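Probable hydrolase (Pseudomonas aeruginosa, PDB 7AL6) is of unknown function but adopts an alpha/beta hydrolase fold and is probably a hydrolase, possibly a lipolytic one. Local coordinates at residues G35-A40 against A203-P208; A169-V174 against E180-L185. One frame throughout, in Å; residues are numbered along the deposited sequence.

Interaction 1 of 2, residues G35-A40 against A203-P208; sequences GWLDNA and ARLTLP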
loop_
_atom_site.group_PDB
_atom_site.type_symbol
_atom_site.label_atom_id
_atom_site.label_comp_id
_atom_site.label_asym_id
_atom_site.label_seq_id
_atom_site.Cartn_x
_atom_site.Cartn_y
_atom_site.Cartn_z
ATOM N N GLY A 35 1.936 -26.115 -4.600
ATOM C CA GLY A 35 1.877 -25.935 -6.056
ATOM C C GLY A 35 1.201 -24.650 -6.486
ATOM O O GLY A 35 0.537 -24.030 -5.697
ATOM N N TRP A 36 1.375 -24.277 -7.738
ATOM C CA TRP A 36 0.783 -23.043 -8.296
ATOM C C TRP A 36 -0.753 -23.118 -8.181
ATOM O O TRP A 36 -1.286 -24.154 -8.528
ATOM C CB TRP A 36 1.259 -22.913 -9.730
ATOM C CG TRP A 36 0.823 -21.697 -10.469
ATOM C CD1 TRP A 36 1.198 -20.415 -10.250
ATOM C CD2 TRP A 36 0.052 -21.683 -11.671
ATOM N NE1 TRP A 36 0.659 -19.598 -11.195
ATOM C CE2 TRP A 36 -0.068 -20.345 -12.067
ATOM C CE3 TRP A 36 -0.628 -22.664 -12.397
ATOM C CZ2 TRP A 36 -0.804 -19.972 -13.183
ATOM C CZ3 TRP A 36 -1.353 -22.295 -13.498
ATOM C CH2 TRP A 36 -1.435 -20.965 -13.884
ATOM N N LEU A 37 -1.402 -22.092 -7.630
ATOM C CA LEU A 37 -2.869 -21.937 -7.401
ATOM C C LEU A 37 -3.380 -22.897 -6.320
ATOM O O LEU A 37 -4.553 -22.943 -6.145
ATOM C CB LEU A 37 -3.691 -22.067 -8.688
ATOM C CG LEU A 37 -3.229 -21.238 -9.876
ATOM C CD1 LEU A 37 -4.163 -21.400 -11.050
ATOM C CD2 LEU A 37 -3.068 -19.781 -9.530
ATOM N N ASP A 38 -2.527 -23.610 -5.596
ATOM C CA ASP A 38 -2.969 -24.407 -4.464
ATOM C C ASP A 38 -2.777 -23.590 -3.183
ATOM O O ASP A 38 -2.775 -22.362 -3.246
ATOM C CB ASP A 38 -2.193 -25.730 -4.423
ATOM C CG ASP A 38 -2.523 -26.633 -5.605
ATOM O OD1 ASP A 38 -3.553 -26.370 -6.259
ATOM O OD2 ASP A 38 -1.758 -27.595 -5.866
ATOM N N ASN A 39 -2.612 -24.266 -2.048
ATOM C CA ASN A 39 -2.486 -23.642 -0.731
ATOM C C ASN A 39 -1.985 -24.699 0.230
ATOM O O ASN A 39 -1.755 -25.853 -0.152
ATOM C CB ASN A 39 -3.810 -23.035 -0.263
ATOM C CG ASN A 39 -4.941 -24.023 -0.240
ATOM O OD1 ASN A 39 -4.884 -25.008 0.474
ATOM N ND2 ASN A 39 -6.025 -23.717 -0.984
ATOM N N ALA A 40 -1.871 -24.323 1.499
ATOM C CA ALA A 40 -1.278 -25.216 2.481
ATOM C C ALA A 40 -2.079 -26.497 2.684
ATOM O O ALA A 40 -1.556 -27.458 3.251
ATOM C CB ALA A 40 -1.126 -24.512 3.834
ATOM N N ALA A 203 -4.911 -12.018 -10.086
ATOM C CA ALA A 203 -4.858 -12.078 -11.537
ATOM C C ALA A 203 -3.433 -11.954 -12.057
ATOM O O ALA A 203 -3.145 -12.413 -13.160
ATOM C CB ALA A 203 -5.729 -10.977 -12.132
ATOM N N ARG A 204 -2.529 -11.343 -11.296
ATOM C CA ARG A 204 -1.153 -11.261 -11.758
ATOM C C ARG A 204 -0.529 -12.644 -11.896
ATOM O O ARG A 204 0.471 -12.789 -12.604
ATOM C CB ARG A 204 -0.320 -10.397 -10.803
ATOM C CG ARG A 204 -0.687 -8.907 -10.841
ATOM C CD ARG A 204 0.135 -8.160 -9.806
ATOM N NE ARG A 204 -0.504 -8.237 -8.500
ATOM C CZ ARG A 204 -0.079 -7.604 -7.418
ATOM N NH1 ARG A 204 1.013 -6.847 -7.467
ATOM N NH2 ARG A 204 -0.746 -7.744 -6.281
ATOM N N LEU A 205 -1.075 -13.646 -11.199
ATOM C CA LEU A 205 -0.530 -14.986 -11.269
ATOM C C LEU A 205 -0.633 -15.563 -12.676
ATOM O O LEU A 205 0.015 -16.575 -12.952
ATOM C CB LEU A 205 -1.264 -15.917 -10.295
ATOM C CG LEU A 205 -0.901 -15.642 -8.831
ATOM C CD1 LEU A 205 -1.785 -16.336 -7.863
ATOM C CD2 LEU A 205 0.556 -16.036 -8.562
ATOM N N THR A 206 -1.468 -14.972 -13.552
ATOM C CA THR A 206 -1.605 -15.433 -14.937
ATOM C C THR A 206 -0.586 -14.804 -15.876
ATOM O O THR A 206 -0.527 -15.192 -17.042
ATOM C CB THR A 206 -3.019 -15.133 -15.514
ATOM O OG1 THR A 206 -3.225 -13.710 -15.675
ATOM C CG2 THR A 206 -4.070 -15.662 -14.631
ATOM N N LEU A 207 0.161 -13.800 -15.424
ATOM C CA LEU A 207 1.055 -13.096 -16.318
ATOM C C LEU A 207 2.201 -14.023 -16.715
ATOM O O LEU A 207 2.611 -14.883 -15.933
ATOM C CB LEU A 207 1.624 -11.862 -15.653
ATOM C CG LEU A 207 0.634 -10.715 -15.401
ATOM C CD1 LEU A 207 1.257 -9.737 -14.392
ATOM C CD2 LEU A 207 0.269 -9.991 -16.688
ATOM N N PRO A 208 2.723 -13.882 -17.922
ATOM C CA PRO A 208 3.943 -14.623 -18.275
ATOM C C PRO A 208 5.171 -13.913 -17.736
ATOM O O PRO A 208 5.178 -12.700 -17.560
ATOM C CB PRO A 208 3.924 -14.633 -19.807
ATOM C CG PRO A 208 3.195 -13.394 -20.197
ATOM C CD PRO A 208 2.191 -13.106 -19.047
HETATM O O HOH W 1 2.413 -16.940 -11.901
#
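Leu205 meets both Trp36 and Leu37, which occupy the corner of a type II beta turn from Gly35 to Asp38. This turn follows strand 28-33 of the alpha/beta hydrolase fold. In many relatives the loop at this place helps form the oxyanion hole. The partner segment belongs to the long insertion between strands 119-125 and 229-234, where lid elements of this fold are commonly placed. Ala203 O takes two donors and closes a short 3-10 turn. Arg204 leads away from the contact, and its guanidinium binds the backbone oxygens of Arg69 and Ala70 and the carboxylate of Asp202. Leu205 is buried and turns its side chain toward the turn. Its CD1 lies 4.0 Å from Leu37 CD2, and the two leucines lie alongside, running opposite ways. Leu37 also places CG over the centre of the Trp36 ring, 3.7 Å above its plane. No direct hydrogen bond joins the two segments. Trp36 has CG anti to its own N (chi1 -178°), which sends the indole edge out to Leu205 O, in plane and 3.5 Å from Trp36 CZ2. A water bridges them: it accepts, at a long 3.3 Å, from Trp36 NE1 and donates to Leu205 O at 2.6 Å. Thr206 folds back, OG1 bonding to Ala203 O at 2.8 Å. Leu207 and Pro208 pack on Ala148, and Leu207 N bonds to Arg204 O at 3.0 Å.

Interaction 2 of 2, residues A169-V174 against E180-L185; sequences ARMRGV and EAAELL
Ala182 faces the last turn of helix 163-172 and receives Arg170 and Met171 on its methyl group. The backbones come close here, with 6.0 Å between Arg170 CA and Ala182 CA. The small alanine side chain permits this approach. Met171 touches with the base of its chain: CG lies 3.8 Å from Ala182 CB. Beyond CG the chain runs on extended and bends only at its last torsion (chi3 79°). Arg170 uses its aliphatic part in the same way, with CG 4.0 Å from Ala182 CB. Its CG is anti to the backbone N (chi1 178°), and a bend at the next torsion (chi2 61°) carries the chain across the neighbouring helix. The guanidinium thereby reaches Leu185, one helical turn further on. Leu185 comes at a slant to the arginine chain, with CD1 4.0 Å from Arg170 NH2 and nearly as close to NE. No hydrogen bond spans the two segments, so the contact is held by packing. The charge of Arg170 is met outside them, in a salt bridge from NH2 to Asp38 OD1. The methyl group of Leu185 beside the guanidinium probably helps keep water from that outside bond to Asp38. Val167 extends the Ala182 contact along helix 163-172, and Leu267 of helix 265-268 packs on Leu185. Two consecutive helices joined by a short link thus pack through a close alanine contact, within the helical insertion that many alpha/beta hydrolases carry as a cap.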
loop_
_atom_site.group_PDB
_atom_site.type_symbol
_atom_site.label_atom_id
_atom_site.label_comp_id
_atom_site.label_asym_id
_atom_site.label_seq_id
_atom_site.Cartn_x
_atom_site.Cartn_y
_atom_site.Cartn_z
ATOM N N ALA A 169 -15.133 -27.440 -10.581
ATOM C CA ALA A 169 -14.305 -26.613 -11.454
ATOM C C ALA A 169 -12.812 -26.889 -11.235
ATOM O O ALA A 169 -12.004 -26.749 -12.171
ATOM C CB ALA A 169 -14.639 -25.141 -11.251
ATOM N N ARG A 170 -12.426 -27.300 -10.013
ATOM C CA ARG A 170 -11.012 -27.545 -9.705
ATOM C C ARG A 170 -10.575 -28.944 -10.150
ATOM O O ARG A 170 -9.401 -29.153 -10.448
ATOM C CB ARG A 170 -10.754 -27.349 -8.199
ATOM C CG ARG A 170 -9.316 -27.613 -7.712
ATOM C CD ARG A 170 -8.307 -26.704 -8.339
ATOM N NE ARG A 170 -6.924 -26.982 -7.903
ATOM C CZ ARG A 170 -6.129 -27.879 -8.490
ATOM N NH1 ARG A 170 -6.582 -28.579 -9.532
ATOM N NH2 ARG A 170 -4.889 -28.075 -8.053
ATOM N N MET A 171 -11.506 -29.899 -10.242
ATOM C CA MET A 171 -11.149 -31.216 -10.757
ATOM C C MET A 171 -10.847 -31.162 -12.248
ATOM O O MET A 171 -9.921 -31.821 -12.725
ATOM C CB MET A 171 -12.275 -32.194 -10.472
ATOM C CG MET A 171 -12.412 -32.461 -9.016
ATOM S SD MET A 171 -13.967 -33.231 -8.606
ATOM C CE MET A 171 -13.532 -34.916 -9.113
ATOM N N ARG A 172 -11.616 -30.379 -12.995
ATOM C CA ARG A 172 -11.361 -30.235 -14.420
ATOM C C ARG A 172 -10.110 -29.409 -14.659
ATOM O O ARG A 172 -9.334 -29.683 -15.584
ATOM C CB ARG A 172 -12.565 -29.576 -15.107
ATOM C CG ARG A 172 -13.932 -30.270 -14.891
ATOM C CD ARG A 172 -15.082 -29.415 -15.479
ATOM N NE ARG A 172 -15.012 -28.035 -14.980
ATOM C CZ ARG A 172 -15.828 -27.044 -15.336
ATOM N NH1 ARG A 172 -16.798 -27.254 -16.220
ATOM N NH2 ARG A 172 -15.663 -25.834 -14.807
ATOM N N GLY A 173 -9.897 -28.395 -13.828
ATOM C CA GLY A 173 -8.821 -27.458 -14.071
ATOM C C GLY A 173 -7.458 -28.078 -13.838
ATOM O O GLY A 173 -7.289 -28.981 -13.013
ATOM N N VAL A 174 -6.471 -27.571 -14.586
ATOM C CA VAL A 174 -5.089 -28.026 -14.495
ATOM C C VAL A 174 -5.096 -29.541 -14.693
ATOM O O VAL A 174 -5.828 -30.061 -15.549
ATOM C CB VAL A 174 -4.455 -27.585 -13.157
ATOM C CG1 VAL A 174 -2.936 -27.756 -13.163
ATOM C CG2 VAL A 174 -4.797 -26.104 -12.871
ATOM N N GLU A 180 -11.787 -35.439 -3.324
ATOM C CA GLU A 180 -11.364 -35.163 -1.938
ATOM C C GLU A 180 -10.222 -34.147 -1.943
ATOM O O GLU A 180 -10.249 -33.280 -1.114
ATOM C CB GLU A 180 -10.996 -36.446 -1.214
ATOM C CG GLU A 180 -12.200 -37.261 -0.817
ATOM C CD GLU A 180 -11.888 -38.446 0.067
ATOM O OE1 GLU A 180 -10.720 -38.704 0.308
ATOM O OE2 GLU A 180 -12.825 -39.094 0.504
ATOM N N ALA A 181 -9.263 -34.272 -2.845
ATOM C CA ALA A 181 -8.192 -33.299 -2.984
ATOM C C ALA A 181 -8.754 -31.912 -3.265
ATOM O O ALA A 181 -8.350 -30.923 -2.635
ATOM C CB ALA A 181 -7.234 -33.721 -4.108
ATOM N N ALA A 182 -9.679 -31.825 -4.224
ATOM C CA ALA A 182 -10.270 -30.548 -4.602
ATOM C C ALA A 182 -11.090 -29.951 -3.468
ATOM O O ALA A 182 -11.003 -28.743 -3.214
ATOM C CB ALA A 182 -11.085 -30.722 -5.869
ATOM N N GLU A 183 -11.823 -30.792 -2.725
ATOM C CA GLU A 183 -12.505 -30.353 -1.510
ATOM C C GLU A 183 -11.526 -29.796 -0.478
ATOM O O GLU A 183 -11.798 -28.767 0.153
ATOM C CB GLU A 183 -13.300 -31.524 -0.892
ATOM C CG GLU A 183 -14.475 -31.950 -1.771
ATOM C CD GLU A 183 -15.314 -33.103 -1.211
ATOM O OE1 GLU A 183 -14.994 -33.662 -0.139
ATOM O OE2 GLU A 183 -16.294 -33.458 -1.895
ATOM N N LEU A 184 -10.433 -30.518 -0.209
ATOM C CA LEU A 184 -9.469 -30.065 0.789
ATOM C C LEU A 184 -8.868 -28.715 0.396
ATOM O O LEU A 184 -8.818 -27.780 1.193
ATOM C CB LEU A 184 -8.395 -31.140 0.967
ATOM C CG LEU A 184 -8.861 -32.381 1.722
ATOM C CD1 LEU A 184 -7.863 -33.535 1.547
ATOM C CD2 LEU A 184 -9.058 -32.076 3.175
ATOM N N LEU A 185 -8.457 -28.572 -0.855
ATOM C CA LEU A 185 -7.951 -27.295 -1.302
ATOM C C LEU A 185 -9.013 -26.194 -1.235
ATOM O O LEU A 185 -8.682 -25.041 -0.930
ATOM C CB LEU A 185 -7.401 -27.440 -2.700
ATOM C CG LEU A 185 -6.118 -28.280 -2.791
ATOM C CD1 LEU A 185 -5.883 -28.632 -4.241
ATOM C CD2 LEU A 185 -4.932 -27.526 -2.214
#

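Interactions 1 and 2 have centres 15 Å apart and touch through the loop 35-40. Along the chain this loop comes first, after strand 28-33. Both segments of interaction 2 follow, on helices 163-172 and 179-189, and segment 203-208 comes last. Those three later segments all lie between strands 119-125 and 229-234. Toward interaction 2, Asp38 OD1 packs 3.8 Å from Leu185 CD1, and Asn39 ND2 probably bonds to Leu185 O at 3.0 Å. Asp38 also bonds to His264, beside the putative triad histidine His263. Interaction 1 and the bonds of Asp38 and Asn39 thus tie the insertion to the core near the probable catalytic site, while interaction 2 holds two of its helices together.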